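Local coordinates for protein aspartate-semialdehyde dehydrogenase (Thermus thermophilus, PDB 2YV3) that probably catalyses, as a homodimer, the NADPH-dependent reductive dephosphorylation of L-aspartyl-4-phosphate to L-aspartate semialdehyde, at residues A[18-22]-A[23-27]; A[108-111]-A[112-116]; A[201-204]-A[205-209]. One frame throughout, in Å; residues are numbered along the deposited sequence.

Contact 1. Residues A[18-22]-A[23-27]; sequences KVLEA and RNFPL
Leu-20 O receives the N-H of Phe-25 at 3.1 Å and Glu-21 O that of Asn-24 at 2.8 Å, the nested pair of bonds that defines a Schellman motif, with Asn-24 leaving the helix at a positive phi of 57°. One residue back the regular i to i+4 helical bond still holds, Arg-23 N to Val-19 O at 2.7 Å. Chain reversal at Asn-24 brings together the two residues that hold the outer bond. Leu-20 has its CG anti to the backbone N (chi1 -155°), which swings CD1 round toward the loop although its CB bond points away from the loop. That methyl meets Phe-25 at the root of the ring, 3.4 Å from CB, and approaches the ring obliquely. The result is the apolar contact between the third-last helical residue and the second residue past the cap that often accompanies a Schellman turn. Arg-23 lays the first part of its chain alongside the Val-19 carbonyl, while chi2 and chi3 bend the rest. Beyond the two segments, Phe-25 meets the ring of Trp-327 nearly perpendicularly and touches Ile-323, both on helix 319-327. Val-19 and Arg-23 lean on the same helix, whereas Glu-21 and Leu-27 reach Phe-45 of strand 42-45, so the end of helix 11-22 is wedged between these elements before the chain enters strand 31-34.

Contact 2. Residues A[108-111]-A[112-116]; sequences VNRE and KIFQH
Lys-112 N donates to Asn-109 O at 2.6 Å with an N-H...O angle of 160°, the shortest bond across this contact. The next residue repeats the pattern, Ile-113 N reaching Arg-110 O at 2.9 Å, and Gln-115 N does the same to Lys-112 O at 2.7 Å; each bond spans three residues, which identifies successive tight turns. Around Asn-109 O the Lys-112 side chain folds back instead of extending. Bends at chi2 (-45°) and chi4 lay it across Asn-109 at about a right angle, CG resting 3.4 Å from Asn-109 CB, and carry NZ to 3.3 Å from Glu-111 CG. The carboxylate of Glu-111 turns elsewhere: its OE1 stays 5.1 Å from Lys-112 NZ, too far for a salt bridge, so any attraction is probably long-range. Asn-109 itself is steadied by its amide, through weak hydrogen bonds from ND2 to the carbonyls of Leu-103 and Ile-217 and from Val-105 N to OD1. On another side of the turns, Arg-110 runs extended from CG to NE and sets its guanidinium beside Phe-114, the two planes 57° apart, with CZ at the ring's edge; the modelled separation there is too tight for its detail to be trusted. Ile-113 CG2 lies over one face of the same ring. These turns belong to the connection between strands 87-90 and 119-121, neighbouring parallel strands at one margin of the Rossmann-type sheet of the NAD-binding domain.

Contact 3. Residues A[201-204]-A[205-209]; sequences NGYT and REEMK
Glu-207 and Thr-204 bond to each other in both directions, the signature of a capping box at the start of helix 205-219. Glu-207 OE1 accepts the backbone N-H of Thr-204 at 2.6 Å, on the anti side of the carboxylate, and in return Thr-204 OG1 takes the N-H of Glu-207 at 3.2 Å, almost straight at 176°. A chi1 of 73° places OG1 between the backbone N and carbonyl carbon, over the first helical turn, and from there it also donates weakly to OE1. Met-208 N to Thr-204 O, 2.9 Å, begins the regular helical bonding. Just outside the box, Tyr-203 CB packs on Met-208 CG at 3.9 Å, a hydrophobic staple spanning the N-cap. Met-208 SD stands 5.0 Å from the Tyr-203 ring centroid, 41° off the normal, an oblique Met-aromatic contact. Tyr-203 is in turn positioned by an Asx turn, its N bonding to Asn-201 OD1 at 3.2 Å. Further out, Arg-292 of the second subunit forms a salt bridge with Glu-207 OE1, and Arg-294 of that subunit makes a cation-pi contact with Tyr-203. The cap thus faces strand 288-295 of the partner chain, while on the same helical turn Glu-206, salt-bridged to Lys-209, touches Gln-152, predicted to bind substrate, and Cys-125, the predicted acyl-thioester nucleophile at the start of helix 125-141.

Along the chain the three contacts follow in series, each closing before the next opens. Contacts 1 and 2 share the NAD-binding domain, their centres 21 Å apart and nearest atoms about 10 Å apart: one ends helix 11-22, the other lies in the connection leading to strand 119-121, and both are attached to the seven-stranded sheet. Contact 3 belongs to the dimerisation domain and opens helix 205-219. Its centre is 34 Å from that of contact 1, across the chain's centre, and 26 Å from that of contact 2. None touches another. Contact 3 alone meets the second subunit, and it also borders the predicted catalytic Cys-125 and the predicted substrate-binding Gln-152, placing the dimer interface near the probable active site.

Contact 1. Residues A[18-22]-A[23-27]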
ATOM      1  N   LYS A  18      -0.463 -12.406 -27.056  1.00 17.97           N
ATOM      2  CA  LYS A  18      -0.134 -11.094 -27.580  1.00 24.86           C
ATOM      3  C   LYS A  18       1.322 -10.631 -27.482  1.00 21.96           C
ATOM      4  O   LYS A  18       1.844 -10.107 -28.462  1.00 23.27           O
ATOM      5  CB  LYS A  18      -1.078 -10.030 -27.018  1.00 24.14           C
ATOM      6  CG  LYS A  18      -1.137  -9.926 -25.536  1.00 21.93           C
ATOM      7  CD  LYS A  18      -2.176  -8.883 -25.153  1.00 33.52           C
ATOM      8  CE  LYS A  18      -3.587  -9.257 -25.592  1.00 15.22           C
ATOM      9  NZ  LYS A  18      -4.172 -10.345 -24.758  1.00 16.80           N
ATOM     10  N   VAL A  19       1.993 -10.801 -26.349  1.00 22.62           N
ATOM     11  CA  VAL A  19       3.387 -10.364 -26.331  1.00 35.47           C
ATOM     12  C   VAL A  19       4.101 -11.261 -27.343  1.00 39.11           C
ATOM     13  O   VAL A  19       4.937 -10.795 -28.123  1.00 43.17           O
ATOM     14  CB  VAL A  19       4.090 -10.505 -24.928  1.00 26.17           C
ATOM     15  CG1 VAL A  19       3.113 -10.180 -23.819  1.00 25.07           C
ATOM     16  CG2 VAL A  19       4.705 -11.887 -24.762  1.00 30.64           C
ATOM     17  N   LEU A  20       3.739 -12.545 -27.344  1.00 38.20           N
ATOM     18  CA  LEU A  20       4.337 -13.508 -28.256  1.00 34.33           C
ATOM     19  C   LEU A  20       4.096 -13.006 -29.660  1.00 35.73           C
ATOM     20  O   LEU A  20       4.883 -13.237 -30.571  1.00 45.87           O
ATOM     21  CB  LEU A  20       3.697 -14.873 -28.075  1.00 28.12           C
ATOM     22  CG  LEU A  20       4.563 -16.054 -28.490  1.00 24.21           C
ATOM     23  CD1 LEU A  20       5.950 -15.899 -27.894  1.00 14.11           C
ATOM     24  CD2 LEU A  20       3.904 -17.358 -28.027  1.00 17.15           C
ATOM     25  N   GLU A  21       2.991 -12.305 -29.830  1.00 32.59           N
ATOM     26  CA  GLU A  21       2.657 -11.741 -31.114  1.00 29.59           C
ATOM     27  C   GLU A  21       3.464 -10.438 -31.287  1.00 39.86           C
ATOM     28  O   GLU A  21       4.171 -10.256 -32.285  1.00 40.13           O
ATOM     29  CB  GLU A  21       1.169 -11.455 -31.130  1.00 18.66           C
ATOM     30  CG  GLU A  21       0.625 -10.975 -32.438  1.00 35.79           C
ATOM     31  CD  GLU A  21      -0.853 -10.649 -32.353  1.00 32.58           C
ATOM     32  OE1 GLU A  21      -1.623 -11.482 -31.822  1.00 26.02           O
ATOM     33  OE2 GLU A  21      -1.245  -9.563 -32.823  1.00 27.66           O
ATOM     34  N   ALA A  22       3.376  -9.564 -30.278  1.00 34.40           N
ATOM     35  CA  ALA A  22       4.022  -8.246 -30.264  1.00 26.52           C
ATOM     36  C   ALA A  22       5.528  -8.193 -30.374  1.00 27.31           C
ATOM     37  O   ALA A  22       6.076  -7.159 -30.742  1.00 24.84           O
ATOM     38  CB  ALA A  22       3.589  -7.464 -29.012  1.00 33.41           C
ATOM     39  N   ARG A  23       6.200  -9.280 -30.016  1.00 34.33           N
ATOM     40  CA  ARG A  23       7.655  -9.329 -30.096  1.00 32.76           C
ATOM     41  C   ARG A  23       8.003  -9.983 -31.415  1.00 33.31           C
ATOM     42  O   ARG A  23       9.172 -10.180 -31.735  1.00 28.70           O
ATOM     43  CB  ARG A  23       8.251 -10.179 -28.972  1.00 30.87           C
ATOM     44  CG  ARG A  23       7.771  -9.844 -27.577  1.00 45.46           C
ATOM     45  CD  ARG A  23       8.942  -9.667 -26.618  1.00 36.29           C
ATOM     46  NE  ARG A  23       9.211  -8.248 -26.405  1.00 47.90           N
ATOM     47  CZ  ARG A  23      10.317  -7.760 -25.852  1.00 48.17           C
ATOM     48  NH1 ARG A  23      11.286  -8.572 -25.446  1.00 43.33           N
ATOM     49  NH2 ARG A  23      10.448  -6.454 -25.701  1.00 50.39           N
ATOM     50  N   ASN A  24       6.963 -10.327 -32.168  1.00 39.73           N
ATOM     51  CA  ASN A  24       7.112 -10.997 -33.449  1.00 34.81           C
ATOM     52  C   ASN A  24       7.891 -12.266 -33.211  1.00 24.38           C
ATOM     53  O   ASN A  24       8.854 -12.541 -33.924  1.00 35.25           O
ATOM     54  CB  ASN A  24       7.871 -10.123 -34.454  1.00 44.53           C
ATOM     55  CG  ASN A  24       7.243  -8.758 -34.634  1.00 51.14           C
ATOM     56  OD1 ASN A  24       7.432  -7.864 -33.809  1.00 47.85           O
ATOM     57  ND2 ASN A  24       6.478  -8.590 -35.718  1.00 55.34           N
ATOM     58  N   PHE A  25       7.493 -13.032 -32.198  1.00 21.33           N
ATOM     59  CA  PHE A  25       8.186 -14.283 -31.902  1.00 27.06           C
ATOM     60  C   PHE A  25       8.005 -15.222 -33.083  1.00 26.03           C
ATOM     61  O   PHE A  25       6.893 -15.613 -33.421  1.00 28.94           O
ATOM     62  CB  PHE A  25       7.655 -14.936 -30.623  1.00 27.99           C
ATOM     63  CG  PHE A  25       8.595 -15.964 -30.044  1.00 37.34           C
ATOM     64  CD1 PHE A  25       8.560 -17.287 -30.474  1.00 43.76           C
ATOM     65  CD2 PHE A  25       9.568 -15.590 -29.107  1.00 30.78           C
ATOM     66  CE1 PHE A  25       9.490 -18.228 -29.980  1.00 41.01           C
ATOM     67  CE2 PHE A  25      10.496 -16.516 -28.611  1.00 20.81           C
ATOM     68  CZ  PHE A  25      10.458 -17.830 -29.046  1.00 27.44           C
ATOM     69  N   PRO A  26       9.120 -15.599 -33.717  1.00 33.24           N
ATOM     70  CA  PRO A  26       9.195 -16.481 -34.881  1.00 33.24           C
ATOM     71  C   PRO A  26       8.869 -17.924 -34.589  1.00 31.95           C
ATOM     72  O   PRO A  26       9.760 -18.710 -34.299  1.00 36.09           O
ATOM     73  CB  PRO A  26      10.642 -16.327 -35.326  1.00 32.97           C
ATOM     74  CG  PRO A  26      11.353 -16.302 -34.002  1.00 40.64           C
ATOM     75  CD  PRO A  26      10.473 -15.344 -33.183  1.00 42.34           C
ATOM     76  N   LEU A  27       7.596 -18.275 -34.637  1.00 37.37           N
ATOM     77  CA  LEU A  27       7.236 -19.663 -34.422  1.00 38.05           C
ATOM     78  C   LEU A  27       7.223 -20.346 -35.791  1.00 36.62           C
ATOM     79  O   LEU A  27       7.706 -19.781 -36.779  1.00 28.50           O
ATOM     80  CB  LEU A  27       5.864 -19.799 -33.727  1.00 44.75           C
ATOM     81  CG  LEU A  27       4.652 -18.890 -33.981  1.00 31.93           C
ATOM     82  CD1 LEU A  27       4.643 -17.729 -33.008  1.00 24.70           C
ATOM     83  CD2 LEU A  27       4.665 -18.430 -35.426  1.00 41.19           C
TER

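Contact 2. Residues A[108-111]-A[112-116]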
ATOM      1  N   VAL A 108      18.815 -10.197 -15.270  1.00 35.84           N
ATOM      2  CA  VAL A 108      19.779 -10.679 -14.294  1.00 31.39           C
ATOM      3  C   VAL A 108      20.613 -11.864 -14.760  1.00 36.36           C
ATOM      4  O   VAL A 108      21.634 -11.695 -15.428  1.00 39.98           O
ATOM      5  CB  VAL A 108      19.082 -11.083 -12.976  1.00 29.05           C
ATOM      6  CG1 VAL A 108      20.124 -11.529 -11.958  1.00 28.72           C
ATOM      7  CG2 VAL A 108      18.248  -9.919 -12.438  1.00 38.90           C
ATOM      8  N   ASN A 109      20.159 -13.065 -14.423  1.00 33.63           N
ATOM      9  CA  ASN A 109      20.893 -14.281 -14.738  1.00 33.56           C
ATOM     10  C   ASN A 109      20.620 -15.042 -16.040  1.00 34.42           C
ATOM     11  O   ASN A 109      20.567 -16.268 -16.016  1.00 38.37           O
ATOM     12  CB  ASN A 109      20.770 -15.254 -13.551  1.00 36.41           C
ATOM     13  CG  ASN A 109      19.327 -15.445 -13.082  1.00 41.30           C
ATOM     14  OD1 ASN A 109      18.427 -15.709 -13.881  1.00 41.74           O
ATOM     15  ND2 ASN A 109      19.108 -15.320 -11.780  1.00 32.97           N
ATOM     16  N   ARG A 110      20.468 -14.341 -17.168  1.00 37.78           N
ATOM     17  CA  ARG A 110      20.231 -14.990 -18.472  1.00 22.40           C
ATOM     18  C   ARG A 110      21.176 -16.169 -18.615  1.00 28.81           C
ATOM     19  O   ARG A 110      20.855 -17.178 -19.251  1.00 28.87           O
ATOM     20  CB  ARG A 110      20.498 -14.003 -19.602  1.00 29.24           C
ATOM     21  CG  ARG A 110      20.762 -14.601 -20.981  1.00 17.20           C
ATOM     22  CD  ARG A 110      21.313 -13.497 -21.901  1.00 33.72           C
ATOM     23  NE  ARG A 110      21.520 -13.921 -23.283  1.00 38.04           N
ATOM     24  CZ  ARG A 110      22.206 -15.002 -23.643  1.00 43.15           C
ATOM     25  NH1 ARG A 110      22.755 -15.779 -22.712  1.00 43.04           N
ATOM     26  NH2 ARG A 110      22.350 -15.307 -24.930  1.00 27.83           N
ATOM     27  N   GLU A 111      22.354 -16.009 -18.022  1.00 27.14           N
ATOM     28  CA  GLU A 111      23.390 -17.027 -18.014  1.00 27.26           C
ATOM     29  C   GLU A 111      22.826 -18.387 -17.599  1.00 29.15           C
ATOM     30  O   GLU A 111      23.250 -19.426 -18.097  1.00 38.00           O
ATOM     31  CB  GLU A 111      24.498 -16.606 -17.039  1.00 40.29           C
ATOM     32  CG  GLU A 111      24.046 -15.560 -15.986  1.00 34.77           C
ATOM     33  CD  GLU A 111      24.192 -14.126 -16.478  1.00 37.64           C
ATOM     34  OE1 GLU A 111      25.349 -13.661 -16.589  1.00 36.72           O
ATOM     35  OE2 GLU A 111      23.162 -13.469 -16.762  1.00 38.96           O
ATOM     36  N   LYS A 112      21.859 -18.382 -16.690  1.00 38.28           N
ATOM     37  CA  LYS A 112      21.257 -19.629 -16.220  1.00 38.64           C
ATOM     38  C   LYS A 112      20.407 -20.375 -17.249  1.00 35.91           C
ATOM     39  O   LYS A 112      20.224 -21.578 -17.124  1.00 37.09           O
ATOM     40  CB  LYS A 112      20.430 -19.372 -14.954  1.00 39.59           C
ATOM     41  CG  LYS A 112      21.206 -18.648 -13.847  1.00 43.82           C
ATOM     42  CD  LYS A 112      22.603 -19.245 -13.646  1.00 51.18           C
ATOM     43  CE  LYS A 112      23.471 -18.420 -12.659  1.00 66.41           C
ATOM     44  NZ  LYS A 112      23.734 -16.969 -13.019  1.00 55.49           N
ATOM     45  N   ILE A 113      19.893 -19.674 -18.258  1.00 33.49           N
ATOM     46  CA  ILE A 113      19.068 -20.312 -19.286  1.00 31.96           C
ATOM     47  C   ILE A 113      19.736 -21.558 -19.873  1.00 35.65           C
ATOM     48  O   ILE A 113      19.084 -22.559 -20.181  1.00 39.54           O
ATOM     49  CB  ILE A 113      18.773 -19.345 -20.477  1.00 31.25           C
ATOM     50  CG1 ILE A 113      17.792 -18.243 -20.052  1.00 30.50           C
ATOM     51  CG2 ILE A 113      18.227 -20.120 -21.658  1.00  8.89           C
ATOM     52  CD1 ILE A 113      17.316 -17.363 -21.197  1.00 10.87           C
ATOM     53  N   PHE A 114      21.047 -21.505 -20.025  1.00 38.11           N
ATOM     54  CA  PHE A 114      21.735 -22.622 -20.633  1.00 35.42           C
ATOM     55  C   PHE A 114      22.283 -23.601 -19.603  1.00 36.03           C
ATOM     56  O   PHE A 114      23.029 -24.531 -19.926  1.00 34.29           O
ATOM     57  CB  PHE A 114      22.808 -22.069 -21.569  1.00 30.82           C
ATOM     58  CG  PHE A 114      22.301 -20.952 -22.451  1.00 28.40           C
ATOM     59  CD1 PHE A 114      21.320 -21.196 -23.412  1.00 35.55           C
ATOM     60  CD2 PHE A 114      22.737 -19.641 -22.264  1.00 23.34           C
ATOM     61  CE1 PHE A 114      20.775 -20.155 -24.163  1.00 28.39           C
ATOM     62  CE2 PHE A 114      22.201 -18.600 -23.009  1.00 27.05           C
ATOM     63  CZ  PHE A 114      21.215 -18.856 -23.960  1.00 28.54           C
ATOM     64  N   GLN A 115      21.874 -23.398 -18.356  1.00 36.39           N
ATOM     65  CA  GLN A 115      22.282 -24.300 -17.294  1.00 40.51           C
ATOM     66  C   GLN A 115      21.099 -25.228 -17.032  1.00 41.89           C
ATOM     67  O   GLN A 115      21.174 -26.159 -16.226  1.00 35.99           O
ATOM     68  CB  GLN A 115      22.643 -23.543 -16.024  1.00 38.56           C
ATOM     69  CG  GLN A 115      23.625 -24.324 -15.193  1.00 46.18           C
ATOM     70  CD  GLN A 115      23.912 -23.683 -13.866  1.00 43.44           C
ATOM     71  OE1 GLN A 115      24.137 -22.474 -13.784  1.00 42.35           O
ATOM     72  NE2 GLN A 115      23.925 -24.496 -12.810  1.00 44.18           N
ATOM     73  N   HIS A 116      20.003 -24.956 -17.733  1.00 43.29           N
ATOM     74  CA  HIS A 116      18.804 -25.765 -17.621  1.00 43.78           C
ATOM     75  C   HIS A 116      19.109 -27.146 -18.188  1.00 44.83           C
ATOM     76  O   HIS A 116      20.043 -27.312 -18.975  1.00 45.31           O
ATOM     77  CB  HIS A 116      17.670 -25.158 -18.439  1.00 37.23           C
ATOM     78  CG  HIS A 116      17.579 -25.701 -19.830  1.00 40.53           C
ATOM     79  ND1 HIS A 116      17.281 -27.020 -20.092  1.00 41.11           N
ATOM     80  CD2 HIS A 116      17.737 -25.106 -21.037  1.00 50.41           C
ATOM     81  CE1 HIS A 116      17.253 -27.215 -21.398  1.00 45.09           C
ATOM     82  NE2 HIS A 116      17.527 -26.069 -21.996  1.00 48.20           N
TER

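Contact 3. Residues A[201-204]-A[205-209]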
ATOM      1  N   ASN A 201       6.269 -18.771  10.476  1.00 13.70           N
ATOM      2  CA  ASN A 201       6.903 -17.551  10.978  1.00 23.54           C
ATOM      3  C   ASN A 201       6.028 -16.278  10.911  1.00 24.76           C
ATOM      4  O   ASN A 201       6.449 -15.213  11.373  1.00 14.74           O
ATOM      5  CB  ASN A 201       8.271 -17.306  10.299  1.00 10.37           C
ATOM      6  CG  ASN A 201       8.169 -17.063   8.815  1.00 18.05           C
ATOM      7  OD1 ASN A 201       7.101 -16.758   8.284  1.00 20.00           O
ATOM      8  ND2 ASN A 201       9.295 -17.187   8.132  1.00 22.18           N
ATOM      9  N   GLY A 202       4.823 -16.394  10.354  1.00 14.07           N
ATOM     10  CA  GLY A 202       3.932 -15.246  10.295  1.00 21.80           C
ATOM     11  C   GLY A 202       3.609 -14.701   8.917  1.00 20.52           C
ATOM     12  O   GLY A 202       2.495 -14.230   8.670  1.00 22.18           O
ATOM     13  N   TYR A 203       4.595 -14.761   8.028  1.00 25.37           N
ATOM     14  CA  TYR A 203       4.459 -14.304   6.651  1.00 18.89           C
ATOM     15  C   TYR A 203       3.567 -15.238   5.832  1.00 21.24           C
ATOM     16  O   TYR A 203       3.174 -16.316   6.285  1.00 18.21           O
ATOM     17  CB  TYR A 203       5.840 -14.210   6.004  1.00  7.47           C
ATOM     18  CG  TYR A 203       6.688 -13.142   6.620  1.00 13.90           C
ATOM     19  CD1 TYR A 203       6.720 -11.866   6.079  1.00 21.89           C
ATOM     20  CD2 TYR A 203       7.371 -13.366   7.822  1.00 26.86           C
ATOM     21  CE1 TYR A 203       7.394 -10.831   6.713  1.00 26.68           C
ATOM     22  CE2 TYR A 203       8.054 -12.337   8.466  1.00 17.84           C
ATOM     23  CZ  TYR A 203       8.055 -11.071   7.903  1.00 20.86           C
ATOM     24  OH  TYR A 203       8.684 -10.028   8.534  1.00 24.31           O
ATOM     25  N   THR A 204       3.232 -14.793   4.627  1.00 25.68           N
ATOM     26  CA  THR A 204       2.405 -15.573   3.714  1.00 28.21           C
ATOM     27  C   THR A 204       3.328 -16.124   2.635  1.00 25.99           C
ATOM     28  O   THR A 204       4.440 -15.621   2.453  1.00 30.64           O
ATOM     29  CB  THR A 204       1.301 -14.699   3.054  1.00 29.67           C
ATOM     30  OG1 THR A 204       1.884 -13.817   2.081  1.00 16.29           O
ATOM     31  CG2 THR A 204       0.569 -13.880   4.122  1.00 18.65           C
ATOM     32  N   ARG A 205       2.880 -17.156   1.931  1.00 28.15           N
ATOM     33  CA  ARG A 205       3.700 -17.751   0.880  1.00 28.15           C
ATOM     34  C   ARG A 205       4.120 -16.668  -0.097  1.00 23.15           C
ATOM     35  O   ARG A 205       5.227 -16.694  -0.602  1.00 32.78           O
ATOM     36  CB  ARG A 205       2.931 -18.864   0.148  1.00 40.43           C
ATOM     37  CG  ARG A 205       3.551 -19.305  -1.182  1.00 43.52           C
ATOM     38  CD  ARG A 205       3.851 -20.811  -1.243  1.00 51.28           C
ATOM     39  NE  ARG A 205       4.289 -21.214  -2.585  1.00 53.43           N
ATOM     40  CZ  ARG A 205       4.744 -22.424  -2.912  1.00 48.01           C
ATOM     41  NH1 ARG A 205       4.831 -23.380  -1.997  1.00 51.21           N
ATOM     42  NH2 ARG A 205       5.127 -22.673  -4.157  1.00 42.61           N
ATOM     43  N   GLU A 206       3.239 -15.711  -0.354  1.00 27.29           N
ATOM     44  CA  GLU A 206       3.562 -14.622  -1.270  1.00 30.91           C
ATOM     45  C   GLU A 206       4.750 -13.832  -0.722  1.00 27.49           C
ATOM     46  O   GLU A 206       5.779 -13.710  -1.372  1.00 33.97           O
ATOM     47  CB  GLU A 206       2.360 -13.693  -1.432  1.00 35.15           C
ATOM     48  CG  GLU A 206       2.482 -12.726  -2.577  1.00 20.96           C
ATOM     49  CD  GLU A 206       2.208 -13.355  -3.933  1.00 41.65           C
ATOM     50  OE1 GLU A 206       2.089 -14.609  -4.048  1.00 40.26           O
ATOM     51  OE2 GLU A 206       2.116 -12.575  -4.904  1.00 42.38           O
ATOM     52  N   GLU A 207       4.599 -13.298   0.483  1.00 29.89           N
ATOM     53  CA  GLU A 207       5.663 -12.544   1.130  1.00 27.20           C
ATOM     54  C   GLU A 207       6.975 -13.317   1.067  1.00 28.49           C
ATOM     55  O   GLU A 207       7.991 -12.787   0.608  1.00 18.58           O
ATOM     56  CB  GLU A 207       5.302 -12.272   2.598  1.00 22.45           C
ATOM     57  CG  GLU A 207       4.128 -11.339   2.751  1.00 27.18           C
ATOM     58  CD  GLU A 207       3.619 -11.219   4.171  1.00 25.48           C
ATOM     59  OE1 GLU A 207       3.132 -12.223   4.725  1.00 41.51           O
ATOM     60  OE2 GLU A 207       3.704 -10.115   4.739  1.00 34.45           O
ATOM     61  N   MET A 208       6.931 -14.573   1.519  1.00 26.68           N
ATOM     62  CA  MET A 208       8.101 -15.447   1.564  1.00 23.77           C
ATOM     63  C   MET A 208       8.855 -15.656   0.259  1.00 29.94           C
ATOM     64  O   MET A 208      10.050 -15.975   0.259  1.00 32.07           O
ATOM     65  CB  MET A 208       7.714 -16.795   2.162  1.00 25.28           C
ATOM     66  CG  MET A 208       7.678 -16.747   3.675  1.00 19.61           C
ATOM     67  SD  MET A 208       9.036 -15.687   4.240  1.00 27.87           S
ATOM     68  CE  MET A 208      10.459 -16.708   3.929  1.00 20.49           C
ATOM     69  N   LYS A 209       8.152 -15.448  -0.848  1.00 27.19           N
ATOM     70  CA  LYS A 209       8.720 -15.592  -2.173  1.00 16.48           C
ATOM     71  C   LYS A 209       9.654 -14.427  -2.467  1.00 21.22           C
ATOM     72  O   LYS A 209      10.728 -14.627  -3.039  1.00 22.27           O
ATOM     73  CB  LYS A 209       7.585 -15.670  -3.192  1.00 17.31           C
ATOM     74  CG  LYS A 209       6.770 -16.937  -3.006  1.00 15.19           C
ATOM     75  CD  LYS A 209       5.344 -16.834  -3.536  1.00 41.70           C
ATOM     76  CE  LYS A 209       5.275 -16.818  -5.059  1.00 47.42           C
ATOM     77  NZ  LYS A 209       3.863 -16.868  -5.543  1.00 39.39           N
TER